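Long-range contacts in proteasome assembly chaperone family protein (Pyrococcus furiosus, PDB 3VR0), which activates the archaeal proteasome, although it belongs to a family of proteasome assembly chaperones: residues I138-G143 against L195-G200; K125-V130 against R203-I208; A223-L228 against A243-A248; C175-I180 against L228-K233. One frame throughout, in Å; residues are numbered along the deposited sequence.

Interaction 1 (I138-G143 against L195-G200); sequences IITMGG and LLLGIG
Ile138 and Thr140 meet Leu196 and Leu197 where a helix lies on the central sheet of an alpha/beta fold. Helix 192-202 is laid against strand 137-145; the axes of the short segments 195-200 and 138-143 come within 8.9 Å and run nearly opposite ways (154°), as expected of a helix packed on parallel strands, since the strand that follows it, 206-214, is parallel to 137-145. Ile138 illustrates how one branched side chain fills such an interface. Its CB already lies 3.7 Å from Leu197 CD2. The CG2 methyl, set anti to the backbone N (CG1 taking the place beside that N), presses on the same methyl, the two side chains running antiparallel past one another. CG1 carries the chain on toward the helix backbone, and at the tip CD1 reaches Leu196 O at 3.6 Å and the bare CA of Gly200 at 4.4 Å. Gly200, having no side chain, thus lets the isoleucine come up to the helix main chain. Thr140, two residues further on, approaches Leu197 tip to tip and rests its CG2 4.3 Å from Leu196 CB. Its hydroxyl hydrogen-bonds to Ala193 O in the preceding turn of the helix, which satisfies a buried polar atom. Ile139 and Met141 between and beyond them serve the other face of the sheet, touching helix 221-235. Leu197 also packs on Val82 of a second subunit, so this helix lies between the sheet and the second subunit. Leu197 CD1 lies 3.8 Å from Thr140 OG1.

Interaction 2 (K125-V130 against R203-I208); sequences KMLDFV and RGMFGI
Arg203 reaches across to Asp128 and grips a single carboxylate oxygen with both terminal nitrogens. In this salt bridge NH1 is 2.6 Å from Asp128 OD1, meeting it nearly in line with its C-O bond, whereas NH2, at 2.9 Å from the same OD1, comes from above the carboxylate plane. OD1 lies close to the guanidinium plane, but the two flat groups are turned 31° apart, and neither bond is straight (N-H...O angles of 144° and 132°). The arginine stretches straight out, which spans the gap between its backbone and the helix. NH1 has a further partner in Gln131 OE1, about one turn beyond Asp128, so two residues help hold the guanidinium in its rotation. Van der Waals contact is added by Leu127 CB, which sits over one face of the guanidinium, 3.7 Å from Arg203 NH1 and displaced toward the rim.

The setting is the end of helix 192-202, where Gly204, with positive phi, closes a Schellman motif before the chain enters strand 206-214 of the central sheet.

The apolar contacts belong to Met205. A turn about the last bond of its side chain brings the methyl to the helix surface: Met205 CE touches Leu127 CD2 at 3.9 Å and Val130 CG1 at 4.1 Å. Leu127 and Met205 both also touch Ile138, on the neighbouring strand 137-145.

Interaction 3 (A223-L228 against A243-A248); sequences AAKAVL and ALDERA
An antiparallel pairing of helices joins the last two helices of the chain: helix 221-235 and helix 242-256 are linked by the short loop 236-241, and the first turns of helix 242-256 lie against helix 221-235, the segment axes 9.6 Å apart with 152° between their directions. The second helix lies in the region predicted to form a coiled coil. Leu244 supplies the apolar part. Its CD1 methyl lies on the main chain of helix 221-235, 3.8 Å from Lys225 CA, with Lys225 CB a little farther off. From that place CD1 also faces Leu228 CD2 at 4.5 Å, and the other methyl, CD2, faces Ala224 CB at 4.4 Å. The leucine tip therefore meets residues from two successive turns of the partner, Ala224 and Lys225 on one turn and Leu228 on the next. The closest pair of CA atoms, Lys225 CA and Leu244 CA, is 6.3 Å apart. Met241, just before the second helix, adds to the packing on Lys225 and Leu228.

Beside this apolar patch runs a salt bridge. With CG anti to the backbone N (chi1 177°) and the rest of the chain extended, Lys225 sends its ammonium across to Asp245, the two side chains passing at a slant. NZ addresses OD1 rather than OD2; the modelled separation of 2.5 Å from Lys225 NZ to Asp245 OD1 is very short and doubtful in detail. Because the pair sits at the rim of the contact, beside buried Leu244, the closeness of the two groups would probably favour the charged forms of both and add an electrostatic tie between the helices.

Interaction 4 (C175-I180 against L228-K233); sequences CSVEVI and LSAVTK
The chain passes along helix 221-235 in the opposite sense, kinked at Ser176 and extended from Val177 on, with the closest CA pairs at Cys175 with Lys233 (6.7 Å) and Val177 with Ala230 (6.8 Å). The CB atoms of Cys175, Val177 and Val179 all point to the helix. Val177 straddles two helical residues: its CG1 touches Ser229 CB at 4.1 Å, and its CG2 meets Ala230 CB at 4.0 Å. The small alanine methyl is shared, since Val179 CG2 approaches it from farther along the chain. The hydroxyl of Ser229 takes no part here; it bonds back to Lys225 O, one turn earlier in the same helix.

The segment then enters strand 179-181, the edge strand of the central sheet within the chain, which pairs in parallel with strand 155-159. Helix 221-235 lies on one face of that sheet, with Val231 turned to Ile139 and Met141, while Leu172 of helix 164-172 touches Val179, Ala230 and Lys233 alike.

At the start of the segment Cys175 CB lies 3.8 Å from Lys233 CG. The sulfur is set anti to the backbone N (chi1 177°), which directs it along the helix flank toward Ser229 O and Ala230, and SG is also a ligand of a bound gold ion, probably a heavy-atom label rather than a natural cofactor. Lys233 folds its chain, bent at several bonds, alongside Cys175, and its NZ hydrogen-bonds to Glu173 O. Within the helix Leu228 O accepts two bonds from one residue: from Thr232 N at 2.8 Å and from Thr232 OG1 at 2.7 Å.

How the interactions relate
The four contacts illustrate how one sheet organises helices on both faces. Interactions 1 and 2, with centres 9 Å apart, lie on one face: interaction 1 uses strand 137-145 and interaction 2 its neighbour 206-214, they touch directly, and interaction 1 is nested inside the loop closed by interaction 2. Interactions 3 and 4, centres 12 Å apart, share Leu228 and helix 221-235 on the other face. Val227 and Val231 of that helix touch strand 137-145, which links the two pairs through the sheet. Interaction 4 crosses interactions 1, 2 and 3 along the chain, whereas interaction 3 follows 1 and 2 and joins the last helix to helix 221-235, its centre 27 Å from that of interaction 2.

Interaction 1 (I138-G143 against L195-G200)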
loop_
_atom_site.group_PDB
_atom_site.type_symbol
_atom_site.label_atom_id
_atom_site.label_comp_id
_atom_site.label_asym_id
_atom_site.label_seq_id
_atom_site.Cartn_x
_atom_site.Cartn_y
_atom_site.Cartn_z
ATOM N N ILE C 138 -16.329 26.072 4.550
ATOM C CA ILE C 138 -15.479 25.208 5.370
ATOM C C ILE C 138 -14.408 26.022 6.040
ATOM O O ILE C 138 -13.792 26.829 5.389
ATOM C CB ILE C 138 -14.790 24.163 4.478
ATOM C CG1 ILE C 138 -15.809 23.287 3.777
ATOM C CG2 ILE C 138 -13.868 23.261 5.268
ATOM C CD1 ILE C 138 -15.265 22.578 2.450
ATOM N N ILE C 139 -14.128 25.778 7.318
ATOM C CA ILE C 139 -12.988 26.410 7.941
ATOM C C ILE C 139 -12.132 25.290 8.511
ATOM O O ILE C 139 -12.629 24.487 9.274
ATOM C CB ILE C 139 -13.456 27.349 9.099
ATOM C CG1 ILE C 139 -14.343 28.492 8.545
ATOM C CG2 ILE C 139 -12.248 27.918 9.801
ATOM C CD1 ILE C 139 -14.835 29.468 9.686
ATOM N N THR C 140 -10.854 25.193 8.129
ATOM C CA THR C 140 -10.010 24.150 8.742
ATOM C C THR C 140 -8.992 24.784 9.689
ATOM O O THR C 140 -8.504 25.858 9.450
ATOM C CB THR C 140 -9.299 23.279 7.681
ATOM O OG1 THR C 140 -8.462 24.113 6.925
ATOM C CG2 THR C 140 -10.319 22.649 6.671
ATOM N N MET C 141 -8.682 24.084 10.760
ATOM C CA MET C 141 -7.824 24.571 11.772
ATOM C C MET C 141 -6.728 23.553 11.912
ATOM O O MET C 141 -6.986 22.347 11.888
ATOM C CB MET C 141 -8.602 24.653 13.093
ATOM C CG MET C 141 -9.913 25.534 12.957
ATOM S SD MET C 141 -10.624 25.773 14.584
ATOM C CE MET C 141 -10.883 24.107 15.116
ATOM N N GLY C 142 -5.506 24.035 12.103
ATOM C CA GLY C 142 -4.399 23.159 12.432
ATOM C C GLY C 142 -3.105 23.946 12.720
ATOM O O GLY C 142 -3.137 25.142 13.025
ATOM N N GLY C 143 -1.972 23.255 12.608
ATOM C CA GLY C 143 -0.649 23.822 12.933
ATOM C C GLY C 143 0.238 24.010 11.716
ATOM O O GLY C 143 0.052 23.356 10.673
ATOM N N LEU C 195 -7.111 18.724 2.339
ATOM C CA LEU C 195 -7.985 18.029 1.366
ATOM C C LEU C 195 -9.452 18.477 1.425
ATOM O O LEU C 195 -10.109 18.572 0.373
ATOM C CB LEU C 195 -7.957 16.511 1.587
ATOM C CG LEU C 195 -6.664 15.758 1.238
ATOM C CD1 LEU C 195 -6.947 14.292 1.117
ATOM C CD2 LEU C 195 -6.033 16.354 -0.072
ATOM N N LEU C 196 -9.964 18.772 2.639
ATOM C CA LEU C 196 -11.383 19.259 2.710
ATOM C C LEU C 196 -11.586 20.453 1.840
ATOM O O LEU C 196 -12.603 20.555 1.150
ATOM C CB LEU C 196 -11.831 19.543 4.144
ATOM C CG LEU C 196 -11.888 18.250 4.972
ATOM C CD1 LEU C 196 -12.149 18.559 6.481
ATOM C CD2 LEU C 196 -12.929 17.300 4.433
ATOM N N LEU C 197 -10.618 21.362 1.849
ATOM C CA LEU C 197 -10.761 22.577 1.021
ATOM C C LEU C 197 -10.502 22.251 -0.446
ATOM O O LEU C 197 -11.256 22.699 -1.345
ATOM C CB LEU C 197 -9.794 23.676 1.485
ATOM C CG LEU C 197 -10.045 24.162 2.922
ATOM C CD1 LEU C 197 -8.942 25.109 3.312
ATOM C CD2 LEU C 197 -11.428 24.877 3.043
ATOM N N GLY C 198 -9.450 21.456 -0.695
ATOM C CA GLY C 198 -9.086 21.139 -2.117
ATOM C C GLY C 198 -10.165 20.385 -2.836
ATOM O O GLY C 198 -10.538 20.713 -3.947
ATOM N N ILE C 199 -10.698 19.364 -2.170
ATOM C CA ILE C 199 -11.792 18.594 -2.741
ATOM C C ILE C 199 -13.059 19.405 -2.698
ATOM O O ILE C 199 -13.850 19.394 -3.654
ATOM C CB ILE C 199 -11.994 17.246 -2.005
ATOM C CG1 ILE C 199 -10.688 16.396 -2.062
ATOM C CG2 ILE C 199 -13.160 16.469 -2.662
ATOM C CD1 ILE C 199 -10.658 15.254 -1.051
ATOM N N GLY C 200 -13.262 20.127 -1.602
ATOM C CA GLY C 200 -14.480 20.948 -1.516
ATOM C C GLY C 200 -14.592 21.902 -2.683
ATOM O O GLY C 200 -15.662 22.062 -3.294
#

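Interaction 2 (K125-V130 against R203-I208)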
loop_
_atom_site.group_PDB
_atom_site.type_symbol
_atom_site.label_atom_id
_atom_site.label_comp_id
_atom_site.label_asym_id
_atom_site.label_seq_id
_atom_site.Cartn_x
_atom_site.Cartn_y
_atom_site.Cartn_z
ATOM N N LYS C 125 -15.978 11.324 1.928
ATOM C CA LYS C 125 -17.166 10.917 2.709
ATOM C C LYS C 125 -17.602 12.036 3.674
ATOM O O LYS C 125 -18.797 12.276 3.830
ATOM C CB LYS C 125 -16.924 9.650 3.540
ATOM C CG LYS C 125 -16.949 8.357 2.725
ATOM C CD LYS C 125 -18.391 7.937 2.304
ATOM C CE LYS C 125 -19.344 7.861 3.482
ATOM N NZ LYS C 125 -20.659 7.301 3.018
ATOM N N MET C 126 -16.647 12.680 4.331
ATOM C CA MET C 126 -16.988 13.851 5.189
ATOM C C MET C 126 -17.697 14.922 4.391
ATOM O O MET C 126 -18.675 15.493 4.891
ATOM C CB MET C 126 -15.787 14.485 5.844
ATOM C CG MET C 126 -15.121 13.596 6.832
ATOM S SD MET C 126 -13.770 14.475 7.671
ATOM C CE MET C 126 -13.385 13.145 8.811
ATOM N N LEU C 127 -17.196 15.214 3.181
ATOM C CA LEU C 127 -17.854 16.228 2.377
ATOM C C LEU C 127 -19.251 15.781 1.928
ATOM O O LEU C 127 -20.126 16.633 1.903
ATOM C CB LEU C 127 -17.031 16.730 1.175
ATOM C CG LEU C 127 -15.741 17.432 1.661
ATOM C CD1 LEU C 127 -14.736 17.516 0.573
ATOM C CD2 LEU C 127 -15.978 18.813 2.288
ATOM N N ASP C 128 -19.448 14.503 1.550
ATOM C CA ASP C 128 -20.778 14.053 1.091
ATOM C C ASP C 128 -21.781 14.225 2.242
ATOM O O ASP C 128 -22.932 14.549 2.036
ATOM C CB ASP C 128 -20.828 12.561 0.662
ATOM C CG ASP C 128 -19.945 12.234 -0.578
ATOM O OD1 ASP C 128 -19.568 13.132 -1.372
ATOM O OD2 ASP C 128 -19.622 11.046 -0.745
ATOM N N PHE C 129 -21.340 13.925 3.435
ATOM C CA PHE C 129 -22.217 13.948 4.576
ATOM C C PHE C 129 -22.657 15.405 4.910
ATOM O O PHE C 129 -23.822 15.687 5.076
ATOM C CB PHE C 129 -21.502 13.293 5.749
ATOM C CG PHE C 129 -22.289 13.329 7.028
ATOM C CD1 PHE C 129 -23.596 12.785 7.088
ATOM C CD2 PHE C 129 -21.763 13.953 8.151
ATOM C CE1 PHE C 129 -24.335 12.829 8.292
ATOM C CE2 PHE C 129 -22.497 13.989 9.375
ATOM C CZ PHE C 129 -23.784 13.441 9.440
ATOM N N VAL C 130 -21.692 16.315 4.953
ATOM C CA VAL C 130 -21.907 17.684 5.356
ATOM C C VAL C 130 -22.754 18.472 4.310
ATOM O O VAL C 130 -23.572 19.335 4.668
ATOM C CB VAL C 130 -20.501 18.193 5.721
ATOM C CG1 VAL C 130 -19.921 19.247 4.833
ATOM C CG2 VAL C 130 -20.206 18.210 7.214
ATOM N N ARG C 203 -16.107 20.713 -5.776
ATOM C CA ARG C 203 -17.561 20.527 -5.705
ATOM C C ARG C 203 -18.296 21.851 -5.630
ATOM O O ARG C 203 -19.486 21.855 -5.515
ATOM C CB ARG C 203 -17.946 19.745 -4.455
ATOM C CG ARG C 203 -17.392 18.405 -4.425
ATOM C CD ARG C 203 -17.717 17.798 -3.093
ATOM N NE ARG C 203 -17.124 16.482 -2.992
ATOM C CZ ARG C 203 -17.709 15.477 -2.376
ATOM N NH1 ARG C 203 -18.927 15.641 -1.851
ATOM N NH2 ARG C 203 -17.096 14.302 -2.308
ATOM N N GLY C 204 -17.586 22.971 -5.647
ATOM C CA GLY C 204 -18.271 24.268 -5.670
ATOM C C GLY C 204 -18.398 24.841 -4.276
ATOM O O GLY C 204 -19.035 25.871 -4.099
ATOM N N MET C 205 -17.768 24.178 -3.301
ATOM C CA MET C 205 -17.646 24.644 -1.900
ATOM C C MET C 205 -16.440 25.575 -1.739
ATOM O O MET C 205 -15.635 25.757 -2.666
ATOM C CB MET C 205 -17.502 23.431 -0.952
ATOM C CG MET C 205 -18.678 22.427 -1.036
ATOM S SD MET C 205 -18.360 20.941 -0.056
ATOM C CE MET C 205 -18.712 21.494 1.647
ATOM N N PHE C 206 -16.288 26.176 -0.559
ATOM C CA PHE C 206 -15.290 27.239 -0.415
ATOM C C PHE C 206 -14.937 27.394 1.024
ATOM O O PHE C 206 -15.689 26.915 1.906
ATOM C CB PHE C 206 -15.774 28.565 -1.015
ATOM C CG PHE C 206 -16.991 29.177 -0.314
ATOM C CD1 PHE C 206 -16.823 30.107 0.706
ATOM C CD2 PHE C 206 -18.292 28.857 -0.714
ATOM C CE1 PHE C 206 -17.957 30.704 1.346
ATOM C CE2 PHE C 206 -19.424 29.431 -0.075
ATOM C CZ PHE C 206 -19.243 30.372 0.949
ATOM N N GLY C 207 -13.813 28.043 1.282
ATOM C CA GLY C 207 -13.463 28.302 2.656
ATOM C C GLY C 207 -12.042 28.719 2.905
ATOM O O GLY C 207 -11.402 29.248 2.032
ATOM N N ILE C 208 -11.563 28.492 4.114
ATOM C CA ILE C 208 -10.321 29.086 4.554
ATOM C C ILE C 208 -9.621 28.089 5.465
ATOM O O ILE C 208 -10.267 27.376 6.206
ATOM C CB ILE C 208 -10.598 30.453 5.343
ATOM C CG1 ILE C 208 -9.311 31.121 5.749
ATOM C CG2 ILE C 208 -11.567 30.218 6.582
ATOM C CD1 ILE C 208 -9.502 32.720 6.080
#

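Interaction 3 (A223-L228 against A243-A248)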
loop_
_atom_site.group_PDB
_atom_site.type_symbol
_atom_site.label_atom_id
_atom_site.label_comp_id
_atom_site.label_asym_id
_atom_site.label_seq_id
_atom_site.Cartn_x
_atom_site.Cartn_y
_atom_site.Cartn_z
ATOM N N ALA C 223 -1.111 27.995 20.821
ATOM C CA ALA C 223 -1.354 28.233 19.414
ATOM C C ALA C 223 -2.834 27.901 19.098
ATOM O O ALA C 223 -3.462 28.564 18.287
ATOM C CB ALA C 223 -0.341 27.479 18.493
ATOM N N ALA C 224 -3.371 26.894 19.769
ATOM C CA ALA C 224 -4.798 26.528 19.641
ATOM C C ALA C 224 -5.673 27.760 19.964
ATOM O O ALA C 224 -6.588 28.126 19.190
ATOM C CB ALA C 224 -5.130 25.380 20.557
ATOM N N LYS C 225 -5.340 28.431 21.070
ATOM C CA LYS C 225 -6.008 29.681 21.443
ATOM C C LYS C 225 -5.999 30.689 20.299
ATOM O O LYS C 225 -7.047 31.253 19.925
ATOM C CB LYS C 225 -5.397 30.279 22.734
ATOM C CG LYS C 225 -6.044 31.634 23.104
ATOM C CD LYS C 225 -5.796 32.024 24.549
ATOM C CE LYS C 225 -6.175 33.475 24.770
ATOM N NZ LYS C 225 -5.424 34.010 25.952
ATOM N N ALA C 226 -4.826 30.887 19.706
ATOM C CA ALA C 226 -4.703 31.880 18.655
ATOM C C ALA C 226 -5.526 31.532 17.426
ATOM O O ALA C 226 -6.161 32.402 16.816
ATOM C CB ALA C 226 -3.260 32.051 18.277
ATOM N N VAL C 227 -5.496 30.258 17.032
ATOM C CA VAL C 227 -6.272 29.827 15.853
ATOM C C VAL C 227 -7.772 30.010 16.140
ATOM O O VAL C 227 -8.517 30.518 15.315
ATOM C CB VAL C 227 -5.950 28.340 15.495
ATOM C CG1 VAL C 227 -6.969 27.783 14.505
ATOM C CG2 VAL C 227 -4.502 28.230 14.920
ATOM N N LEU C 228 -8.181 29.593 17.321
ATOM C CA LEU C 228 -9.587 29.609 17.704
ATOM C C LEU C 228 -10.127 31.039 17.920
ATOM O O LEU C 228 -11.336 31.275 17.717
ATOM C CB LEU C 228 -9.809 28.778 18.965
ATOM C CG LEU C 228 -11.304 28.658 19.255
ATOM C CD1 LEU C 228 -12.037 27.999 18.035
ATOM C CD2 LEU C 228 -11.499 27.900 20.515
ATOM N N ALA C 243 -9.619 27.959 29.826
ATOM C CA ALA C 243 -9.109 26.605 29.990
ATOM C C ALA C 243 -7.880 26.342 29.102
ATOM O O ALA C 243 -7.021 25.522 29.453
ATOM C CB ALA C 243 -10.193 25.592 29.745
ATOM N N LEU C 244 -7.781 27.054 27.979
ATOM C CA LEU C 244 -6.643 26.897 27.081
ATOM C C LEU C 244 -5.418 27.600 27.666
ATOM O O LEU C 244 -4.365 26.972 27.788
ATOM C CB LEU C 244 -6.958 27.373 25.649
ATOM C CG LEU C 244 -7.844 26.512 24.708
ATOM C CD1 LEU C 244 -8.156 27.236 23.414
ATOM C CD2 LEU C 244 -7.250 25.146 24.415
ATOM N N ASP C 245 -5.572 28.876 28.056
ATOM C CA ASP C 245 -4.574 29.627 28.872
ATOM C C ASP C 245 -3.955 28.775 29.953
ATOM O O ASP C 245 -2.741 28.712 30.069
ATOM C CB ASP C 245 -5.192 30.832 29.595
ATOM C CG ASP C 245 -5.738 31.886 28.658
ATOM O OD1 ASP C 245 -5.130 32.156 27.583
ATOM O OD2 ASP C 245 -6.801 32.453 29.022
ATOM N N GLU C 246 -4.810 28.138 30.745
ATOM C CA GLU C 246 -4.378 27.292 31.838
ATOM C C GLU C 246 -3.594 26.068 31.395
ATOM O O GLU C 246 -2.694 25.615 32.109
ATOM C CB GLU C 246 -5.572 26.861 32.675
ATOM C CG GLU C 246 -6.077 27.962 33.607
ATOM C CD GLU C 246 -7.319 27.545 34.373
ATOM O OE1 GLU C 246 -7.837 28.356 35.181
ATOM O OE2 GLU C 246 -7.770 26.394 34.170
ATOM N N ARG C 247 -3.925 25.526 30.227
ATOM C CA ARG C 247 -3.159 24.391 29.708
ATOM C C ARG C 247 -1.817 24.866 29.140
ATOM O O ARG C 247 -0.810 24.195 29.309
ATOM C CB ARG C 247 -3.955 23.608 28.658
ATOM C CG ARG C 247 -3.343 22.269 28.261
ATOM C CD ARG C 247 -4.284 21.522 27.346
ATOM N NE ARG C 247 -3.857 20.142 27.084
ATOM C CZ ARG C 247 -4.701 19.137 26.841
ATOM N NH1 ARG C 247 -6.013 19.351 26.841
ATOM N NH2 ARG C 247 -4.236 17.913 26.613
ATOM N N ALA C 248 -1.799 26.020 28.478
ATOM C CA ALA C 248 -0.543 26.557 27.971
ATOM C C ALA C 248 0.430 26.855 29.119
ATOM O O ALA C 248 1.613 26.528 29.027
ATOM C CB ALA C 248 -0.775 27.794 27.124
#

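Interaction 4 (C175-I180 against L228-K233)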
loop_
_atom_site.group_PDB
_atom_site.type_symbol
_atom_site.label_atom_id
_atom_site.label_comp_id
_atom_site.label_asym_id
_atom_site.label_seq_id
_atom_site.Cartn_x
_atom_site.Cartn_y
_atom_site.Cartn_z
ATOM N N CYS C 175 -9.154 41.826 15.197
ATOM C CA CYS C 175 -8.805 40.637 15.924
ATOM C C CYS C 175 -7.460 40.859 16.589
ATOM O O CYS C 175 -6.589 41.503 15.998
ATOM C CB CYS C 175 -8.721 39.481 14.930
ATOM S SG CYS C 175 -8.217 37.937 15.661
ATOM N N SER C 176 -7.282 40.338 17.806
ATOM C CA SER C 176 -5.983 40.443 18.511
ATOM C C SER C 176 -4.807 39.698 17.835
ATOM O O SER C 176 -3.685 40.231 17.738
ATOM C CB SER C 176 -6.117 39.993 19.964
ATOM O OG SER C 176 -7.008 38.891 20.086
ATOM N N VAL C 177 -5.059 38.483 17.350
ATOM C CA VAL C 177 -4.009 37.659 16.734
ATOM C C VAL C 177 -3.630 38.166 15.356
ATOM O O VAL C 177 -4.484 38.580 14.563
ATOM C CB VAL C 177 -4.371 36.149 16.670
ATOM C CG1 VAL C 177 -4.705 35.629 18.047
ATOM C CG2 VAL C 177 -5.498 35.883 15.683
ATOM N N GLU C 178 -2.331 38.153 15.093
ATOM C CA GLU C 178 -1.819 38.508 13.778
ATOM C C GLU C 178 -2.130 37.361 12.774
ATOM O O GLU C 178 -1.838 36.189 13.043
ATOM C CB GLU C 178 -0.315 38.783 13.859
ATOM C CG GLU C 178 0.276 39.252 12.532
ATOM C CD GLU C 178 1.770 39.466 12.583
ATOM O OE1 GLU C 178 2.422 39.002 13.558
ATOM O OE2 GLU C 178 2.296 40.093 11.638
ATOM N N VAL C 179 -2.723 37.721 11.635
ATOM C CA VAL C 179 -3.094 36.766 10.612
ATOM C C VAL C 179 -2.327 37.094 9.349
ATOM O O VAL C 179 -2.599 38.122 8.707
ATOM C CB VAL C 179 -4.639 36.785 10.296
ATOM C CG1 VAL C 179 -4.958 35.929 9.061
ATOM C CG2 VAL C 179 -5.461 36.319 11.504
ATOM N N ILE C 180 -1.386 36.218 8.992
ATOM C CA ILE C 180 -0.586 36.382 7.783
ATOM C C ILE C 180 -1.243 35.682 6.617
ATOM O O ILE C 180 -1.507 34.493 6.700
ATOM C CB ILE C 180 0.832 35.785 7.962
ATOM C CG1 ILE C 180 1.526 36.415 9.173
ATOM C CG2 ILE C 180 1.664 35.935 6.665
ATOM C CD1 ILE C 180 1.340 37.924 9.263
ATOM N N LEU C 228 -8.181 29.593 17.321
ATOM C CA LEU C 228 -9.587 29.609 17.704
ATOM C C LEU C 228 -10.127 31.039 17.920
ATOM O O LEU C 228 -11.336 31.275 17.717
ATOM C CB LEU C 228 -9.809 28.778 18.965
ATOM C CG LEU C 228 -11.304 28.658 19.255
ATOM C CD1 LEU C 228 -12.037 27.999 18.035
ATOM C CD2 LEU C 228 -11.499 27.900 20.515
ATOM N N SER C 229 -9.239 31.970 18.334
ATOM C CA SER C 229 -9.561 33.408 18.365
ATOM C C SER C 229 -9.819 33.936 16.959
ATOM O O SER C 229 -10.738 34.755 16.715
ATOM C CB SER C 229 -8.420 34.218 19.031
ATOM O OG SER C 229 -8.201 33.748 20.353
ATOM N N ALA C 230 -9.011 33.476 16.006
ATOM C CA ALA C 230 -9.247 33.931 14.644
ATOM C C ALA C 230 -10.570 33.370 14.127
ATOM O O ALA C 230 -11.357 34.100 13.536
ATOM C CB ALA C 230 -8.093 33.569 13.719
ATOM N N VAL C 231 -10.806 32.070 14.339
ATOM C CA VAL C 231 -12.034 31.425 13.868
ATOM C C VAL C 231 -13.296 32.015 14.574
ATOM O O VAL C 231 -14.189 32.466 13.901
ATOM C CB VAL C 231 -11.991 29.919 14.113
ATOM C CG1 VAL C 231 -13.402 29.290 13.834
ATOM C CG2 VAL C 231 -10.871 29.267 13.315
ATOM N N THR C 232 -13.347 32.019 15.907
ATOM C CA THR C 232 -14.490 32.643 16.602
ATOM C C THR C 232 -14.695 34.099 16.176
ATOM O O THR C 232 -15.821 34.554 15.919
ATOM C CB THR C 232 -14.409 32.540 18.102
ATOM O OG1 THR C 232 -13.179 33.118 18.564
ATOM C CG2 THR C 232 -14.542 31.070 18.553
ATOM N N LYS C 233 -13.600 34.811 15.954
ATOM C CA LYS C 233 -13.742 36.162 15.412
ATOM C C LYS C 233 -14.440 36.194 14.049
ATOM O O LYS C 233 -15.337 37.020 13.825
ATOM C CB LYS C 233 -12.379 36.878 15.407
ATOM C CG LYS C 233 -12.157 37.928 14.343
ATOM C CD LYS C 233 -13.146 39.088 14.414
ATOM C CE LYS C 233 -12.901 40.010 15.568
ATOM N NZ LYS C 233 -13.097 41.412 15.039
#